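Local coordinates for protein yeast Cdc13 OB4 (Candida glabrata, PDB 3RMH) that forms a dimer through this fourth OB-fold domain of the telomere protein Cdc13, which as a whole probably binds DNA, at residues B[26-37]-B[95-106]. The protein carries 2 engineered substitutions. Residues are numbered along the deposited sequence; the frame is centred on the assembly and turned at random.
Sequences TPKIYVLNVYII and LLNETSRLRVFQ
Tyr35 and Thr99 face each other as a non-hydrogen-bonded antiparallel pair, and Thr99 CG2 sits over one face of the tyrosine ring, 3.5 Å from its centroid, in a CH-pi contact only 15° off the normal. On the same side of the sheet, Arg101 runs extended with CG anti to the backbone N (chi1 179°), which carries its guanidinium over to Val31, where CG1 lies 3.3 Å from Arg101 NE. The side chain of Asn33 slants across the aliphatic start of that arginine, OD1 coming to 3.2 Å from Arg101 CB. Alternating with the non-hydrogen-bonded pairs along the strands, Tyr30–Val104, Leu32–Leu102 and Val34–Ser100 each exchange two backbone hydrogen bonds; that from Leu32 N to Leu102 O measures 2.8 Å. Their side chains share the other face, Leu32 CD1 meeting Val104 CG2 at 3.7 Å, roughly at right angles. Strands 28-42 and 99-108 are thus neighbours in the curved sheet of the OB fold, within the Cdc13 dimerization domain. At one end Gln106 OE1 is gripped by Thr26 N (2.7 Å) and Thr26 OG1 (3.0 Å), which arrive from opposite faces of the amide plane, while His24 O takes a bond from Gln106 NE2 and so fixes the amide's rotation. At the other end a type II turn from Leu95 to Glu98 brings Asn97 N to Ile36 O at 2.8 Å, and a water joins Ile37 O to Asn97 OD1. Farther out, helix 124-134 covers Leu95 and Ser100, Trp117 meets the Tyr30 ring, Arg103 forms a salt bridge with Glu121, and Ile37 packs on Ile114 of the second subunit.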
ATOM      1  N   THR B  26      14.663 -11.536   2.238  1.00 46.31           N
ATOM      2  CA  THR B  26      15.107 -12.552   3.164  1.00 39.47           C
ATOM      3  C   THR B  26      14.559 -13.874   2.664  1.00 41.83           C
ATOM      4  O   THR B  26      13.609 -13.919   1.865  1.00 56.71           O
ATOM      5  CB  THR B  26      14.637 -12.299   4.626  1.00 48.01           C
ATOM      6  OG1 THR B  26      13.213 -12.491   4.739  1.00 37.89           O
ATOM      7  CG2 THR B  26      15.022 -10.898   5.086  1.00 46.02           C
ATOM      8  N   PRO B  27      15.166 -14.945   3.138  1.00 34.68           N
ATOM      9  CA  PRO B  27      14.751 -16.292   2.795  1.00 36.10           C
ATOM     10  C   PRO B  27      13.993 -16.855   3.982  1.00 34.74           C
ATOM     11  O   PRO B  27      14.303 -17.941   4.469  1.00 35.08           O
ATOM     12  CB  PRO B  27      15.956 -17.138   2.499  1.00 43.85           C
ATOM     13  N   LYS B  28      13.000 -16.099   4.446  1.00 37.02           N
ATOM     14  CA  LYS B  28      12.220 -16.495   5.605  1.00 31.51           C
ATOM     15  C   LYS B  28      10.724 -16.416   5.329  1.00 27.20           C
ATOM     16  O   LYS B  28      10.266 -15.631   4.497  1.00 29.69           O
ATOM     17  CB  LYS B  28      12.564 -15.621   6.821  1.00 33.51           C
ATOM     18  CG  LYS B  28      13.923 -15.906   7.452  1.00 40.05           C
ATOM     19  CD  LYS B  28      14.253 -14.881   8.524  1.00 43.76           C
ATOM     20  CE  LYS B  28      15.560 -15.215   9.249  1.00 52.61           C
ATOM     21  NZ  LYS B  28      16.760 -15.111   8.364  1.00 60.45           N
ATOM     22  N   ILE B  29       9.982 -17.250   6.040  1.00 25.99           N
ATOM     23  CA  ILE B  29       8.535 -17.223   6.010  1.00 24.37           C
ATOM     24  C   ILE B  29       8.126 -16.828   7.409  1.00 24.42           C
ATOM     25  O   ILE B  29       8.584 -17.429   8.387  1.00 29.17           O
ATOM     26  CB  ILE B  29       7.971 -18.609   5.666  1.00 26.63           C
ATOM     27  CG1 ILE B  29       8.324 -18.954   4.218  1.00 25.73           C
ATOM     28  CG2 ILE B  29       6.452 -18.638   5.855  1.00 28.96           C
ATOM     29  CD1 ILE B  29       8.237 -20.449   3.922  1.00 35.27           C
ATOM     30  N   TYR B  30       7.289 -15.800   7.496  1.00 25.66           N
ATOM     31  CA  TYR B  30       6.899 -15.237   8.775  1.00 25.27           C
ATOM     32  C   TYR B  30       5.477 -15.652   9.071  1.00 22.14           C
ATOM     33  O   TYR B  30       4.573 -15.439   8.258  1.00 24.91           O
ATOM     34  CB  TYR B  30       6.993 -13.717   8.720  1.00 24.83           C
ATOM     35  CG  TYR B  30       8.381 -13.256   8.354  1.00 29.03           C
ATOM     36  CD1 TYR B  30       8.790 -13.217   7.026  1.00 28.27           C
ATOM     37  CD2 TYR B  30       9.291 -12.883   9.334  1.00 33.13           C
ATOM     38  CE1 TYR B  30      10.069 -12.810   6.680  1.00 27.12           C
ATOM     39  CE2 TYR B  30      10.574 -12.463   8.992  1.00 33.75           C
ATOM     40  CZ  TYR B  30      10.950 -12.437   7.665  1.00 36.94           C
ATOM     41  OH  TYR B  30      12.217 -12.024   7.322  1.00 35.68           O
ATOM     42  N   VAL B  31       5.284 -16.243  10.240  1.00 21.91           N
ATOM     43  CA  VAL B  31       3.961 -16.666  10.636  1.00 26.83           C
ATOM     44  C   VAL B  31       3.325 -15.504  11.375  1.00 27.89           C
ATOM     45  O   VAL B  31       3.869 -15.011  12.360  1.00 34.23           O
ATOM     46  CB  VAL B  31       4.027 -17.909  11.529  1.00 34.14           C
ATOM     47  CG1 VAL B  31       2.616 -18.353  11.929  1.00 31.49           C
ATOM     48  CG2 VAL B  31       4.778 -19.033  10.814  1.00 28.27           C
ATOM     49  N   LEU B  32       2.168 -15.063  10.897  1.00 25.75           N
ATOM     50  CA  LEU B  32       1.494 -13.933  11.498  1.00 23.76           C
ATOM     51  C   LEU B  32       0.110 -14.333  11.973  1.00 30.52           C
ATOM     52  O   LEU B  32      -0.597 -15.050  11.272  1.00 27.51           O
ATOM     53  CB  LEU B  32       1.321 -12.826  10.462  1.00 23.71           C
ATOM     54  CG  LEU B  32       2.591 -12.333   9.780  1.00 29.21           C
ATOM     55  CD1 LEU B  32       2.222 -11.288   8.755  1.00 28.28           C
ATOM     56  CD2 LEU B  32       3.550 -11.774  10.824  1.00 36.87           C
ATOM     57  N   ASN B  33      -0.256 -13.886  13.168  1.00 29.54           N
ATOM     58  CA  ASN B  33      -1.643 -13.932  13.618  1.00 21.74           C
ATOM     59  C   ASN B  33      -2.143 -12.506  13.711  1.00 29.69           C
ATOM     60  O   ASN B  33      -1.798 -11.779  14.646  1.00 30.14           O
ATOM     61  CB  ASN B  33      -1.762 -14.666  14.966  1.00 27.10           C
ATOM     62  CG  ASN B  33      -1.499 -16.147  14.831  1.00 43.63           C
ATOM     63  OD1 ASN B  33      -2.359 -16.901  14.366  1.00 48.45           O
ATOM     64  ND2 ASN B  33      -0.299 -16.576  15.215  1.00 55.21           N
ATOM     65  N   VAL B  34      -2.929 -12.091  12.721  1.00 25.07           N
ATOM     66  CA  VAL B  34      -3.180 -10.675  12.528  1.00 24.00           C
ATOM     67  C   VAL B  34      -4.612 -10.397  12.145  1.00 25.96           C
ATOM     68  O   VAL B  34      -5.320 -11.301  11.707  1.00 25.33           O
ATOM     69  CB  VAL B  34      -2.233 -10.101  11.449  1.00 25.53           C
ATOM     70  CG1 VAL B  34      -0.826 -10.029  11.998  1.00 27.17           C
ATOM     71  CG2 VAL B  34      -2.267 -10.971  10.189  1.00 21.72           C
ATOM     72  N   TYR B  35      -5.031  -9.146  12.314  1.00 23.31           N
ATOM     73  CA  TYR B  35      -6.381  -8.729  11.942  1.00 21.99           C
ATOM     74  C   TYR B  35      -6.424  -8.304  10.504  1.00 22.88           C
ATOM     75  O   TYR B  35      -5.621  -7.475  10.091  1.00 23.57           O
ATOM     76  CB  TYR B  35      -6.830  -7.549  12.790  1.00 26.40           C
ATOM     77  CG  TYR B  35      -7.036  -7.913  14.231  1.00 26.60           C
ATOM     78  CD1 TYR B  35      -8.267  -8.372  14.674  1.00 31.02           C
ATOM     79  CD2 TYR B  35      -6.002  -7.815  15.144  1.00 31.61           C
ATOM     80  CE1 TYR B  35      -8.470  -8.715  16.000  1.00 39.43           C
ATOM     81  CE2 TYR B  35      -6.193  -8.162  16.477  1.00 33.25           C
ATOM     82  CZ  TYR B  35      -7.430  -8.605  16.894  1.00 41.52           C
ATOM     83  OH  TYR B  35      -7.625  -8.946  18.215  1.00 45.07           O
ATOM     84  N   ILE B  36      -7.372  -8.840   9.746  1.00 22.13           N
ATOM     85  CA  ILE B  36      -7.594  -8.351   8.377  1.00 19.67           C
ATOM     86  C   ILE B  36      -8.486  -7.131   8.469  1.00 25.99           C
ATOM     87  O   ILE B  36      -9.602  -7.223   8.968  1.00 26.62           O
ATOM     88  CB  ILE B  36      -8.285  -9.427   7.513  1.00 25.27           C
ATOM     89  CG1 ILE B  36      -7.347 -10.630   7.326  1.00 27.05           C
ATOM     90  CG2 ILE B  36      -8.754  -8.817   6.190  1.00 25.99           C
ATOM     91  CD1 ILE B  36      -7.947 -11.814   6.614  1.00 27.42           C
ATOM     92  N   ILE B  37      -8.019  -5.980   7.998  1.00 23.55           N
ATOM     93  CA  ILE B  37      -8.837  -4.770   8.124  1.00 29.54           C
ATOM     94  C   ILE B  37      -9.360  -4.207   6.811  1.00 34.00           C
ATOM     95  O   ILE B  37     -10.226  -3.351   6.808  1.00 32.15           O
ATOM     96  CB  ILE B  37      -8.097  -3.660   8.864  1.00 28.59           C
ATOM     97  CG1 ILE B  37      -6.762  -3.373   8.167  1.00 31.61           C
ATOM     98  CG2 ILE B  37      -7.907  -4.056  10.323  1.00 33.76           C
ATOM     99  CD1 ILE B  37      -6.060  -2.160   8.702  1.00 38.14           C
ATOM    100  N   LEU B  95     -14.306 -12.290   7.421  1.00 23.40           N
ATOM    101  CA  LEU B  95     -12.918 -12.226   7.889  1.00 28.31           C
ATOM    102  C   LEU B  95     -12.512 -10.854   8.471  1.00 38.83           C
ATOM    103  O   LEU B  95     -11.482 -10.736   9.140  1.00 30.90           O
ATOM    104  CB  LEU B  95     -11.975 -12.626   6.750  1.00 30.96           C
ATOM    105  CG  LEU B  95     -12.383 -13.914   6.015  1.00 34.71           C
ATOM    106  CD1 LEU B  95     -11.459 -14.201   4.813  1.00 31.11           C
ATOM    107  CD2 LEU B  95     -12.455 -15.110   6.962  1.00 40.60           C
ATOM    108  N   LEU B  96     -13.329  -9.827   8.242  1.00 29.19           N
ATOM    109  CA  LEU B  96     -12.920  -8.458   8.570  1.00 29.48           C
ATOM    110  C   LEU B  96     -12.881  -8.231  10.078  1.00 38.92           C
ATOM    111  O   LEU B  96     -13.761  -8.690  10.808  1.00 43.64           O
ATOM    112  CB  LEU B  96     -13.867  -7.436   7.930  1.00 39.81           C
ATOM    113  CG  LEU B  96     -13.952  -7.404   6.404  1.00 47.71           C
ATOM    114  CD1 LEU B  96     -15.060  -6.451   5.966  1.00 50.65           C
ATOM    115  CD2 LEU B  96     -12.612  -7.016   5.774  1.00 48.96           C
ATOM    116  N   ASN B  97     -11.862  -7.507  10.528  1.00 27.88           N
ATOM    117  CA  ASN B  97     -11.729  -7.141  11.932  1.00 33.16           C
ATOM    118  C   ASN B  97     -11.701  -8.334  12.880  1.00 34.88           C
ATOM    119  O   ASN B  97     -12.114  -8.230  14.035  1.00 29.66           O
ATOM    120  CB  ASN B  97     -12.833  -6.154  12.314  1.00 41.87           C
ATOM    121  CG  ASN B  97     -12.843  -4.937  11.416  1.00 47.77           C
ATOM    122  OD1 ASN B  97     -11.788  -4.390  11.075  1.00 40.66           O
ATOM    123  ND2 ASN B  97     -14.031  -4.518  11.002  1.00 58.19           N
ATOM    124  N   GLU B  98     -11.228  -9.472  12.370  1.00 30.24           N
ATOM    125  CA  GLU B  98     -10.973 -10.668  13.161  1.00 33.81           C
ATOM    126  C   GLU B  98      -9.571 -11.160  12.834  1.00 28.56           C
ATOM    127  O   GLU B  98      -9.043 -10.839  11.771  1.00 28.67           O
ATOM    128  CB  GLU B  98     -11.980 -11.766  12.817  1.00 36.28           C
ATOM    129  CG  GLU B  98     -13.455 -11.355  12.980  1.00 43.18           C
ATOM    130  CD  GLU B  98     -13.875 -11.153  14.431  1.00 47.88           C
ATOM    131  OE1 GLU B  98     -13.113 -11.525  15.346  1.00 51.98           O
ATOM    132  OE2 GLU B  98     -14.978 -10.616  14.654  1.00 49.94           O
ATOM    133  N   THR B  99      -8.980 -11.959  13.717  1.00 25.37           N
ATOM    134  CA  THR B  99      -7.636 -12.500  13.455  1.00 27.27           C
ATOM    135  C   THR B  99      -7.656 -13.731  12.563  1.00 26.92           C
ATOM    136  O   THR B  99      -8.514 -14.594  12.712  1.00 28.97           O
ATOM    137  CB  THR B  99      -6.900 -12.904  14.750  1.00 37.36           C
ATOM    138  OG1 THR B  99      -7.646 -13.921  15.430  1.00 47.43           O
ATOM    139  CG2 THR B  99      -6.726 -11.715  15.670  1.00 48.40           C
ATOM    140  N   SER B 100      -6.680 -13.817  11.656  1.00 21.21           N
ATOM    141  CA  SER B 100      -6.438 -15.007  10.861  1.00 25.65           C
ATOM    142  C   SER B 100      -4.948 -15.285  10.947  1.00 22.89           C
ATOM    143  O   SER B 100      -4.153 -14.377  11.173  1.00 30.40           O
ATOM    144  CB  SER B 100      -6.824 -14.779   9.387  1.00 30.78           C
ATOM    145  OG  SER B 100      -8.228 -14.658   9.230  1.00 31.74           O
ATOM    146  N   ARG B 101      -4.562 -16.540  10.781  1.00 21.05           N
ATOM    147  CA  ARG B 101      -3.146 -16.872  10.742  1.00 22.93           C
ATOM    148  C   ARG B 101      -2.723 -16.962   9.294  1.00 26.88           C
ATOM    149  O   ARG B 101      -3.340 -17.684   8.506  1.00 25.64           O
ATOM    150  CB  ARG B 101      -2.890 -18.201  11.447  1.00 28.43           C
ATOM    151  CG  ARG B 101      -1.421 -18.647  11.424  1.00 37.90           C
ATOM    152  CD  ARG B 101      -1.218 -19.849  12.343  1.00 45.60           C
ATOM    153  NE  ARG B 101       0.103 -20.461  12.203  1.00 49.77           N
ATOM    154  CZ  ARG B 101       0.462 -21.253  11.195  1.00 56.38           C
ATOM    155  NH1 ARG B 101      -0.395 -21.526  10.219  1.00 63.16           N
ATOM    156  NH2 ARG B 101       1.683 -21.771  11.159  1.00 52.97           N
ATOM    157  N   LEU B 102      -1.677 -16.211   8.944  1.00 22.55           N
ATOM    158  CA  LEU B 102      -1.149 -16.199   7.591  1.00 19.42           C
ATOM    159  C   LEU B 102       0.334 -16.527   7.669  1.00 26.97           C
ATOM    160  O   LEU B 102       0.985 -16.265   8.684  1.00 27.25           O
ATOM    161  CB  LEU B 102      -1.283 -14.809   6.979  1.00 20.27           C
ATOM    162  CG  LEU B 102      -2.692 -14.247   6.836  1.00 28.00           C
ATOM    163  CD1 LEU B 102      -2.614 -12.795   6.412  1.00 28.61           C
ATOM    164  CD2 LEU B 102      -3.455 -15.072   5.829  1.00 31.51           C
ATOM    165  N   ARG B 103       0.859 -17.087   6.595  1.00 18.18           N
ATOM    166  CA  ARG B 103       2.284 -17.317   6.498  1.00 15.85           C
ATOM    167  C   ARG B 103       2.717 -16.547   5.268  1.00 27.67           C
ATOM    168  O   ARG B 103       2.236 -16.827   4.169  1.00 23.53           O
ATOM    169  CB  ARG B 103       2.577 -18.806   6.330  1.00 28.49           C
ATOM    170  CG  ARG B 103       2.286 -19.618   7.584  1.00 32.73           C
ATOM    171  CD  ARG B 103       2.746 -21.077   7.443  1.00 43.11           C
ATOM    172  NE  ARG B 103       1.959 -21.816   6.458  1.00 51.27           N
ATOM    173  CZ  ARG B 103       2.471 -22.443   5.402  1.00 63.78           C
ATOM    174  NH1 ARG B 103       3.781 -22.431   5.185  1.00 70.78           N
ATOM    175  NH2 ARG B 103       1.674 -23.088   4.562  1.00 64.84           N
ATOM    176  N   VAL B 104       3.598 -15.566   5.450  1.00 18.78           N
ATOM    177  CA  VAL B 104       3.925 -14.654   4.359  1.00 14.59           C
ATOM    178  C   VAL B 104       5.429 -14.628   4.050  1.00 21.49           C
ATOM    179  O   VAL B 104       6.248 -14.991   4.887  1.00 21.13           O
ATOM    180  CB  VAL B 104       3.409 -13.216   4.628  1.00 22.86           C
ATOM    181  CG1 VAL B 104       1.890 -13.227   4.874  1.00 22.37           C
ATOM    182  CG2 VAL B 104       4.122 -12.587   5.821  1.00 24.15           C
ATOM    183  N   PHE B 105       5.765 -14.197   2.836  1.00 21.16           N
ATOM    184  CA  PHE B 105       7.151 -14.052   2.415  1.00 25.35           C
ATOM    185  C   PHE B 105       7.267 -12.861   1.460  1.00 23.98           C
ATOM    186  O   PHE B 105       6.261 -12.389   0.918  1.00 22.27           O
ATOM    187  CB  PHE B 105       7.667 -15.354   1.767  1.00 25.09           C
ATOM    188  CG  PHE B 105       7.088 -15.624   0.404  1.00 29.86           C
ATOM    189  CD1 PHE B 105       7.857 -15.441  -0.740  1.00 41.44           C
ATOM    190  CD2 PHE B 105       5.775 -16.021   0.263  1.00 32.08           C
ATOM    191  CE1 PHE B 105       7.316 -15.673  -1.995  1.00 45.10           C
ATOM    192  CE2 PHE B 105       5.229 -16.244  -0.989  1.00 31.87           C
ATOM    193  CZ  PHE B 105       5.994 -16.080  -2.111  1.00 38.48           C
ATOM    194  N   GLN B 106       8.487 -12.365   1.277  1.00 23.46           N
ATOM    195  CA  GLN B 106       8.745 -11.267   0.340  1.00 26.29           C
ATOM    196  C   GLN B 106       8.842 -11.771  -1.082  1.00 31.16           C
ATOM    197  O   GLN B 106       9.720 -12.579  -1.422  1.00 27.58           O
ATOM    198  CB  GLN B 106      10.047 -10.539   0.663  1.00 26.64           C
ATOM    199  CG  GLN B 106      10.067  -9.784   1.968  1.00 32.49           C
ATOM    200  CD  GLN B 106      11.469  -9.646   2.508  1.00 33.90           C
ATOM    201  OE1 GLN B 106      12.166 -10.638   2.692  1.00 37.90           O
ATOM    202  NE2 GLN B 106      11.892  -8.417   2.756  1.00 27.51           N
TER
HETATM  203  O   HOH W   1      10.679 -13.431   2.642  1.00 25.43           O
HETATM  204  O   HOH W   2      12.107 -13.992  -1.078  1.00 36.22           O
HETATM  205  O   HOH W   3     -11.266  -2.338   9.600  1.00 53.80           O